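Local coordinates for protein phosphotriesterase, putative (Deinococcus radiodurans, PDB 4J35) that probably works as a lactone hydrolase using two divalent metal ions per subunit, here in a form engineered for organophosphate hydrolysis, at residues A44-C49 with L79-E84; T50-A55 with S265-L270. The protein carries 7 engineered substitutions. One frame throughout, in Å; residues are numbered along the deposited sequence.

Interaction 1 (A44-C49 with L79-E84)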
loop_
_atom_site.group_PDB
_atom_site.type_symbol
_atom_site.label_atom_id
_atom_site.label_comp_id
_atom_site.label_asym_id
_atom_site.label_seq_id
_atom_site.Cartn_x
_atom_site.Cartn_y
_atom_site.Cartn_z
ATOM N N ALA A 44 -10.675 -21.766 -2.513
ATOM C CA ALA A 44 -9.827 -21.467 -3.664
ATOM C C ALA A 44 -8.909 -20.268 -3.379
ATOM O O ALA A 44 -7.748 -20.253 -3.792
ATOM C CB ALA A 44 -10.691 -21.177 -4.890
ATOM N N ALA A 45 -9.438 -19.267 -2.678
ATOM C CA ALA A 45 -8.653 -18.082 -2.339
ATOM C C ALA A 45 -7.555 -18.433 -1.340
ATOM O O ALA A 45 -6.407 -17.995 -1.463
ATOM C CB ALA A 45 -9.564 -16.991 -1.766
ATOM N N LEU A 46 -7.925 -19.172 -0.307
ATOM C CA LEU A 46 -6.958 -19.581 0.707
ATOM C C LEU A 46 -5.823 -20.366 0.085
ATOM O O LEU A 46 -4.658 -20.154 0.413
ATOM C CB LEU A 46 -7.622 -20.429 1.794
ATOM C CG LEU A 46 -6.698 -20.805 2.965
ATOM C CD1 LEU A 46 -6.236 -19.573 3.697
ATOM C CD2 LEU A 46 -7.388 -21.748 3.934
ATOM N N ALA A 47 -6.157 -21.290 -0.810
ATOM C CA ALA A 47 -5.133 -22.085 -1.465
ATOM C C ALA A 47 -4.202 -21.214 -2.292
ATOM O O ALA A 47 -2.980 -21.336 -2.206
ATOM C CB ALA A 47 -5.778 -23.174 -2.343
ATOM N N SER A 48 -4.777 -20.333 -3.100
ATOM C CA SER A 48 -3.981 -19.510 -3.996
ATOM C C SER A 48 -3.083 -18.537 -3.214
ATOM O O SER A 48 -1.900 -18.386 -3.520
ATOM C CB SER A 48 -4.914 -18.744 -4.927
ATOM O OG SER A 48 -4.178 -18.025 -5.896
ATOM N N CYS A 49 -3.657 -17.891 -2.205
ATOM C CA CYS A 49 -2.937 -16.902 -1.386
ATOM C C CYS A 49 -1.821 -17.520 -0.526
ATOM O O CYS A 49 -0.755 -16.933 -0.396
ATOM C CB CYS A 49 -3.935 -16.134 -0.497
ATOM S SG CYS A 49 -5.019 -15.112 -1.440
ATOM N N LEU A 79 -6.893 -12.559 6.025
ATOM C CA LEU A 79 -5.457 -12.311 6.100
ATOM C C LEU A 79 -4.794 -13.068 7.259
ATOM O O LEU A 79 -3.679 -13.561 7.124
ATOM C CB LEU A 79 -5.186 -10.814 6.284
ATOM C CG LEU A 79 -5.694 -9.875 5.191
ATOM C CD1 LEU A 79 -5.265 -8.468 5.555
ATOM C CD2 LEU A 79 -5.171 -10.235 3.806
ATOM N N ARG A 80 -5.468 -13.152 8.405
ATOM C CA ARG A 80 -4.932 -13.932 9.533
ATOM C C ARG A 80 -4.837 -15.419 9.210
ATOM O O ARG A 80 -3.852 -16.070 9.567
ATOM C CB ARG A 80 -5.773 -13.722 10.796
ATOM C CG ARG A 80 -5.255 -14.481 12.017
ATOM C CD ARG A 80 -5.828 -13.915 13.308
ATOM N NE ARG A 80 -7.263 -14.154 13.406
ATOM C CZ ARG A 80 -8.027 -13.762 14.420
ATOM N NH1 ARG A 80 -7.506 -13.100 15.440
ATOM N NH2 ARG A 80 -9.324 -14.033 14.404
ATOM N N GLU A 81 -5.822 -15.956 8.502
ATOM C CA GLU A 81 -5.747 -17.353 8.076
ATOM C C GLU A 81 -4.530 -17.604 7.212
ATOM O O GLU A 81 -3.859 -18.626 7.367
ATOM C CB GLU A 81 -6.961 -17.761 7.251
ATOM C CG GLU A 81 -8.243 -17.878 7.996
ATOM C CD GLU A 81 -9.356 -18.370 7.092
ATOM O OE1 GLU A 81 -9.204 -19.455 6.473
ATOM O OE2 GLU A 81 -10.378 -17.664 6.994
ATOM N N VAL A 82 -4.277 -16.698 6.268
ATOM C CA VAL A 82 -3.151 -16.854 5.350
ATOM C C VAL A 82 -1.833 -16.780 6.128
ATOM O O VAL A 82 -0.926 -17.570 5.892
ATOM C CB VAL A 82 -3.181 -15.766 4.252
ATOM C CG1 VAL A 82 -1.949 -15.852 3.373
ATOM C CG2 VAL A 82 -4.454 -15.898 3.413
ATOM N N SER A 83 -1.736 -15.819 7.053
ATOM C CA SER A 83 -0.543 -15.655 7.886
ATOM C C SER A 83 -0.270 -16.858 8.782
ATOM O O SER A 83 0.863 -17.333 8.866
ATOM C CB SER A 83 -0.673 -14.399 8.773
ATOM O OG SER A 83 0.519 -14.197 9.533
ATOM N N GLU A 84 -1.308 -17.336 9.460
ATOM C CA GLU A 84 -1.177 -18.474 10.369
ATOM C C GLU A 84 -0.883 -19.774 9.621
ATOM O O GLU A 84 -0.280 -20.700 10.175
ATOM C CB GLU A 84 -2.446 -18.637 11.217
ATOM C CG GLU A 84 -2.671 -17.532 12.254
ATOM C CD GLU A 84 -3.968 -17.707 13.054
ATOM O OE1 GLU A 84 -4.786 -18.578 12.691
ATOM O OE2 GLU A 84 -4.164 -16.973 14.051
#
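Two helices in the outer layer of a TIM barrel meet here, Leu-46 and Cys-49 of helix 42-58 packing against Glu-81 and Val-82 of helix 76-86. Over these short segments the axes approach to 10.0 Å and cross at -45°, and the CA atoms of Leu-46 and Val-82, 6.6 Å apart, are the nearest CA pair across the two segments. Leu-46 supplies most of the surface on its side. It does not leave its backbone pointing at the neighbouring helix; the reach comes from the first torsion, which sets CG anti to the backbone N (chi1 -175°) and brings both methyls across. CD1 touches both residues, 4.1 Å from Val-82 CG2 and as near to CB and OE1 of Glu-81, while CD2 rests 3.9 Å from Glu-81 OE1. The leucine and glutamate side chains cross at about a right angle, the methyl groups lying against the base and one oxygen of the acid. That oxygen contact is packing alone; the polar end of Glu-81 finds its partner in His-42, whose NE2 is hydrogen-bonded to OE2 from the start of the same helix as Leu-46. Such an arrangement illustrates how consecutive beta-alpha-beta crossovers in a barrel place their helices side by side: helix 42-58 links parallel strands 17-26 and 61-66, and helix 76-86 links 61-66 to 89-91. Deeper in the interface, Val-82 points CG2 anti to its own carbonyl carbon, and this methyl touches Cys-49 CB at 4.0 Å as well as the leucine. Its other methyl, CG1, comes within 4.1 Å of Cys-49 O. Phe-78, one turn before Val-82, joins the same apolar patch by touching Leu-46 and Cys-49, and the cysteine side chain also rests on Val-24 of the barrel strand beneath.

Interaction 2 (T50-A55 with S265-L270)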
loop_
_atom_site.group_PDB
_atom_site.type_symbol
_atom_site.label_atom_id
_atom_site.label_comp_id
_atom_site.label_asym_id
_atom_site.label_seq_id
_atom_site.Cartn_x
_atom_site.Cartn_y
_atom_site.Cartn_z
ATOM N N THR A 50 -2.055 -18.705 0.045
ATOM C CA THR A 50 -1.011 -19.421 0.792
ATOM C C THR A 50 0.121 -19.922 -0.119
ATOM O O THR A 50 1.285 -19.967 0.274
ATOM C CB THR A 50 -1.560 -20.636 1.572
ATOM O OG1 THR A 50 -2.164 -21.546 0.658
ATOM C CG2 THR A 50 -2.573 -20.212 2.642
ATOM N N GLU A 51 -0.235 -20.340 -1.326
ATOM C CA GLU A 51 0.758 -20.707 -2.334
ATOM C C GLU A 51 1.678 -19.475 -2.586
ATOM O O GLU A 51 2.918 -19.582 -2.599
ATOM C CB GLU A 51 0.006 -21.168 -3.595
ATOM C CG GLU A 51 0.820 -21.803 -4.721
ATOM C CD GLU A 51 1.241 -23.261 -4.442
ATOM O OE1 GLU A 51 0.956 -23.770 -3.330
ATOM O OE2 GLU A 51 1.864 -23.892 -5.340
ATOM N N THR A 52 1.069 -18.306 -2.760
ATOM C CA THR A 52 1.830 -17.090 -3.069
ATOM C C THR A 52 2.685 -16.690 -1.871
ATOM O O THR A 52 3.863 -16.320 -2.013
ATOM C CB THR A 52 0.890 -15.939 -3.476
ATOM O OG1 THR A 52 0.316 -16.236 -4.746
ATOM C CG2 THR A 52 1.655 -14.593 -3.568
ATOM N N ALA A 53 2.105 -16.785 -0.678
ATOM C CA ALA A 53 2.861 -16.492 0.527
ATOM C C ALA A 53 4.079 -17.406 0.624
ATOM O O ALA A 53 5.156 -17.001 1.049
ATOM C CB ALA A 53 2.005 -16.663 1.764
ATOM N N ARG A 54 3.911 -18.672 0.276
ATOM C CA ARG A 54 5.056 -19.562 0.346
ATOM C C ARG A 54 6.142 -19.174 -0.627
ATOM O O ARG A 54 7.324 -19.302 -0.310
ATOM C CB ARG A 54 4.624 -21.006 0.086
ATOM C CG ARG A 54 3.883 -21.555 1.229
ATOM C CD ARG A 54 3.387 -22.995 1.015
ATOM N NE ARG A 54 2.443 -23.345 2.075
ATOM C CZ ARG A 54 2.730 -23.315 3.372
ATOM N NH1 ARG A 54 3.941 -22.978 3.783
ATOM N NH2 ARG A 54 1.813 -23.623 4.272
ATOM N N ALA A 55 5.754 -18.757 -1.825
ATOM C CA ALA A 55 6.727 -18.328 -2.806
ATOM C C ALA A 55 7.509 -17.093 -2.313
ATOM O O ALA A 55 8.691 -16.915 -2.615
ATOM C CB ALA A 55 6.047 -18.029 -4.111
ATOM N N SER A 265 0.207 -5.648 -6.235
ATOM C CA SER A 265 -0.357 -6.840 -6.907
ATOM C C SER A 265 -1.645 -7.264 -6.221
ATOM O O SER A 265 -1.897 -6.911 -5.068
ATOM C CB SER A 265 0.692 -7.952 -6.908
ATOM O OG SER A 265 0.920 -8.507 -5.618
ATOM N N ILE A 266 -2.491 -8.014 -6.928
ATOM C CA ILE A 266 -3.712 -8.506 -6.312
ATOM C C ILE A 266 -3.604 -10.033 -6.388
ATOM O O ILE A 266 -3.538 -10.579 -7.486
ATOM C CB ILE A 266 -4.952 -8.026 -7.088
ATOM C CG1 ILE A 266 -5.192 -6.522 -6.866
ATOM C CG2 ILE A 266 -6.176 -8.846 -6.712
ATOM C CD1 ILE A 266 -6.202 -5.972 -7.887
ATOM N N TRP A 267 -3.551 -10.723 -5.258
ATOM C CA TRP A 267 -3.306 -12.171 -5.334
ATOM C C TRP A 267 -4.558 -12.944 -5.619
ATOM O O TRP A 267 -4.501 -14.066 -6.135
ATOM C CB TRP A 267 -2.706 -12.723 -4.059
ATOM C CG TRP A 267 -1.509 -11.963 -3.575
ATOM C CD1 TRP A 267 -0.890 -10.889 -4.170
ATOM C CD2 TRP A 267 -0.806 -12.219 -2.368
ATOM N NE1 TRP A 267 0.174 -10.462 -3.380
ATOM C CE2 TRP A 267 0.233 -11.260 -2.268
ATOM C CE3 TRP A 267 -0.947 -13.176 -1.355
ATOM C CZ2 TRP A 267 1.121 -11.238 -1.198
ATOM C CZ3 TRP A 267 -0.063 -13.144 -0.287
ATOM C CH2 TRP A 267 0.953 -12.177 -0.216
ATOM N N HIS A 268 -5.699 -12.378 -5.266
ATOM C CA HIS A 268 -6.978 -13.032 -5.565
ATOM C C HIS A 268 -8.039 -11.978 -5.753
ATOM O O HIS A 268 -8.264 -11.158 -4.895
ATOM C CB HIS A 268 -7.393 -13.942 -4.425
ATOM C CG HIS A 268 -8.735 -14.577 -4.616
ATOM N ND1 HIS A 268 -8.898 -15.769 -5.278
ATOM C CD2 HIS A 268 -9.971 -14.186 -4.229
ATOM C CE1 HIS A 268 -10.181 -16.096 -5.284
ATOM N NE2 HIS A 268 -10.852 -15.154 -4.650
ATOM N N TRP A 269 -8.690 -11.998 -6.894
ATOM C CA TRP A 269 -9.635 -10.946 -7.205
ATOM C C TRP A 269 -11.064 -11.280 -6.726
ATOM O O TRP A 269 -11.538 -12.417 -6.871
ATOM C CB TRP A 269 -9.516 -10.706 -8.706
ATOM C CG TRP A 269 -10.638 -10.089 -9.422
ATOM C CD1 TRP A 269 -11.731 -10.730 -9.985
ATOM C CD2 TRP A 269 -10.756 -8.712 -9.774
ATOM N NE1 TRP A 269 -12.532 -9.817 -10.627
ATOM C CE2 TRP A 269 -11.964 -8.572 -10.515
ATOM C CE3 TRP A 269 -9.967 -7.578 -9.522
ATOM C CZ2 TRP A 269 -12.400 -7.343 -11.000
ATOM C CZ3 TRP A 269 -10.403 -6.357 -9.996
ATOM C CH2 TRP A 269 -11.617 -6.247 -10.731
ATOM N N LEU A 270 -11.736 -10.303 -6.135
ATOM C CA LEU A 270 -13.128 -10.485 -5.685
ATOM C C LEU A 270 -14.128 -10.134 -6.785
ATOM O O LEU A 270 -13.896 -9.241 -7.599
ATOM C CB LEU A 270 -13.409 -9.668 -4.405
ATOM C CG LEU A 270 -12.405 -9.966 -3.281
ATOM C CD1 LEU A 270 -12.603 -8.994 -2.109
ATOM C CD2 LEU A 270 -12.516 -11.420 -2.803
#
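Trp-267 presents a face of its indole to Thr-52 of helix 42-58, and the side chain is best followed outward from CB. The first torsion (chi1 -51°) carries CG to the side anti to the carbonyl carbon, and CG already lies 4.1 Å from Thr-52 CG2. At the ring fusion the approach tightens, with CD2 3.6 Å from that methyl. CE3 also meets the threonine stem, at 3.9 Å from Thr-52 CB. The methyl stands over the six-membered ring, 3.7 Å from its centroid and 13° off the normal, a well-centred CH-pi contact; CE2, CZ2 and, at the far end, CH2 lie under it too. CZ3 comes to 4.3 Å from the backbone N of Ala-53, an oblique approach. On the pyrrole side, NE1 makes a weak, bent hydrogen bond to Ser-265 OG (3.1 Å, 127° at the hydrogen), the hydroxyl sitting at the ring edge in its plane. Ser-265 OG is in turn hydrogen-bonded to Glu-22, which lies between the metal ligands His-21 and His-23 in sequence, and the backbone of Trp-267 pairs with that of His-23. Leu-56, Val-24 and Pro-289 add to the surroundings of the indole, between an outer helix and a barrel strand. A serine in place of Trp-267 would probably leave the methyl of Thr-52 without its aromatic platform and open a gap between helix and strand. Thr-52 divides its labour: CG2 serves the ring, whereas OG1 bonds weakly to Ser-48 O within its helix. The cohesion across this contact therefore rests on dispersion and CH-pi attraction, with the indole's polar N-H directed to its own segment.

Overall arrangement
Both contacts draw on helix 42-58, using successive turns of it, and their centres lie only 8 Å apart. Both are partly buried, each combining buried with partly exposed residues. Interaction 1 joins this helix to its neighbour in the outer layer and runs from buried residues to a more accessible acid at the margin. Interaction 2 turns inward, tying the helix to strand 266-269 at the barrel wall, closer to the metal site. The chemistry follows the place: aliphatic carbons, with the stem of an acid at the margin, meet between helices, whereas an aromatic face receives a methyl between helix and strand. His-268 packs on Ala-45 and Cys-49, so the two contacts adjoin.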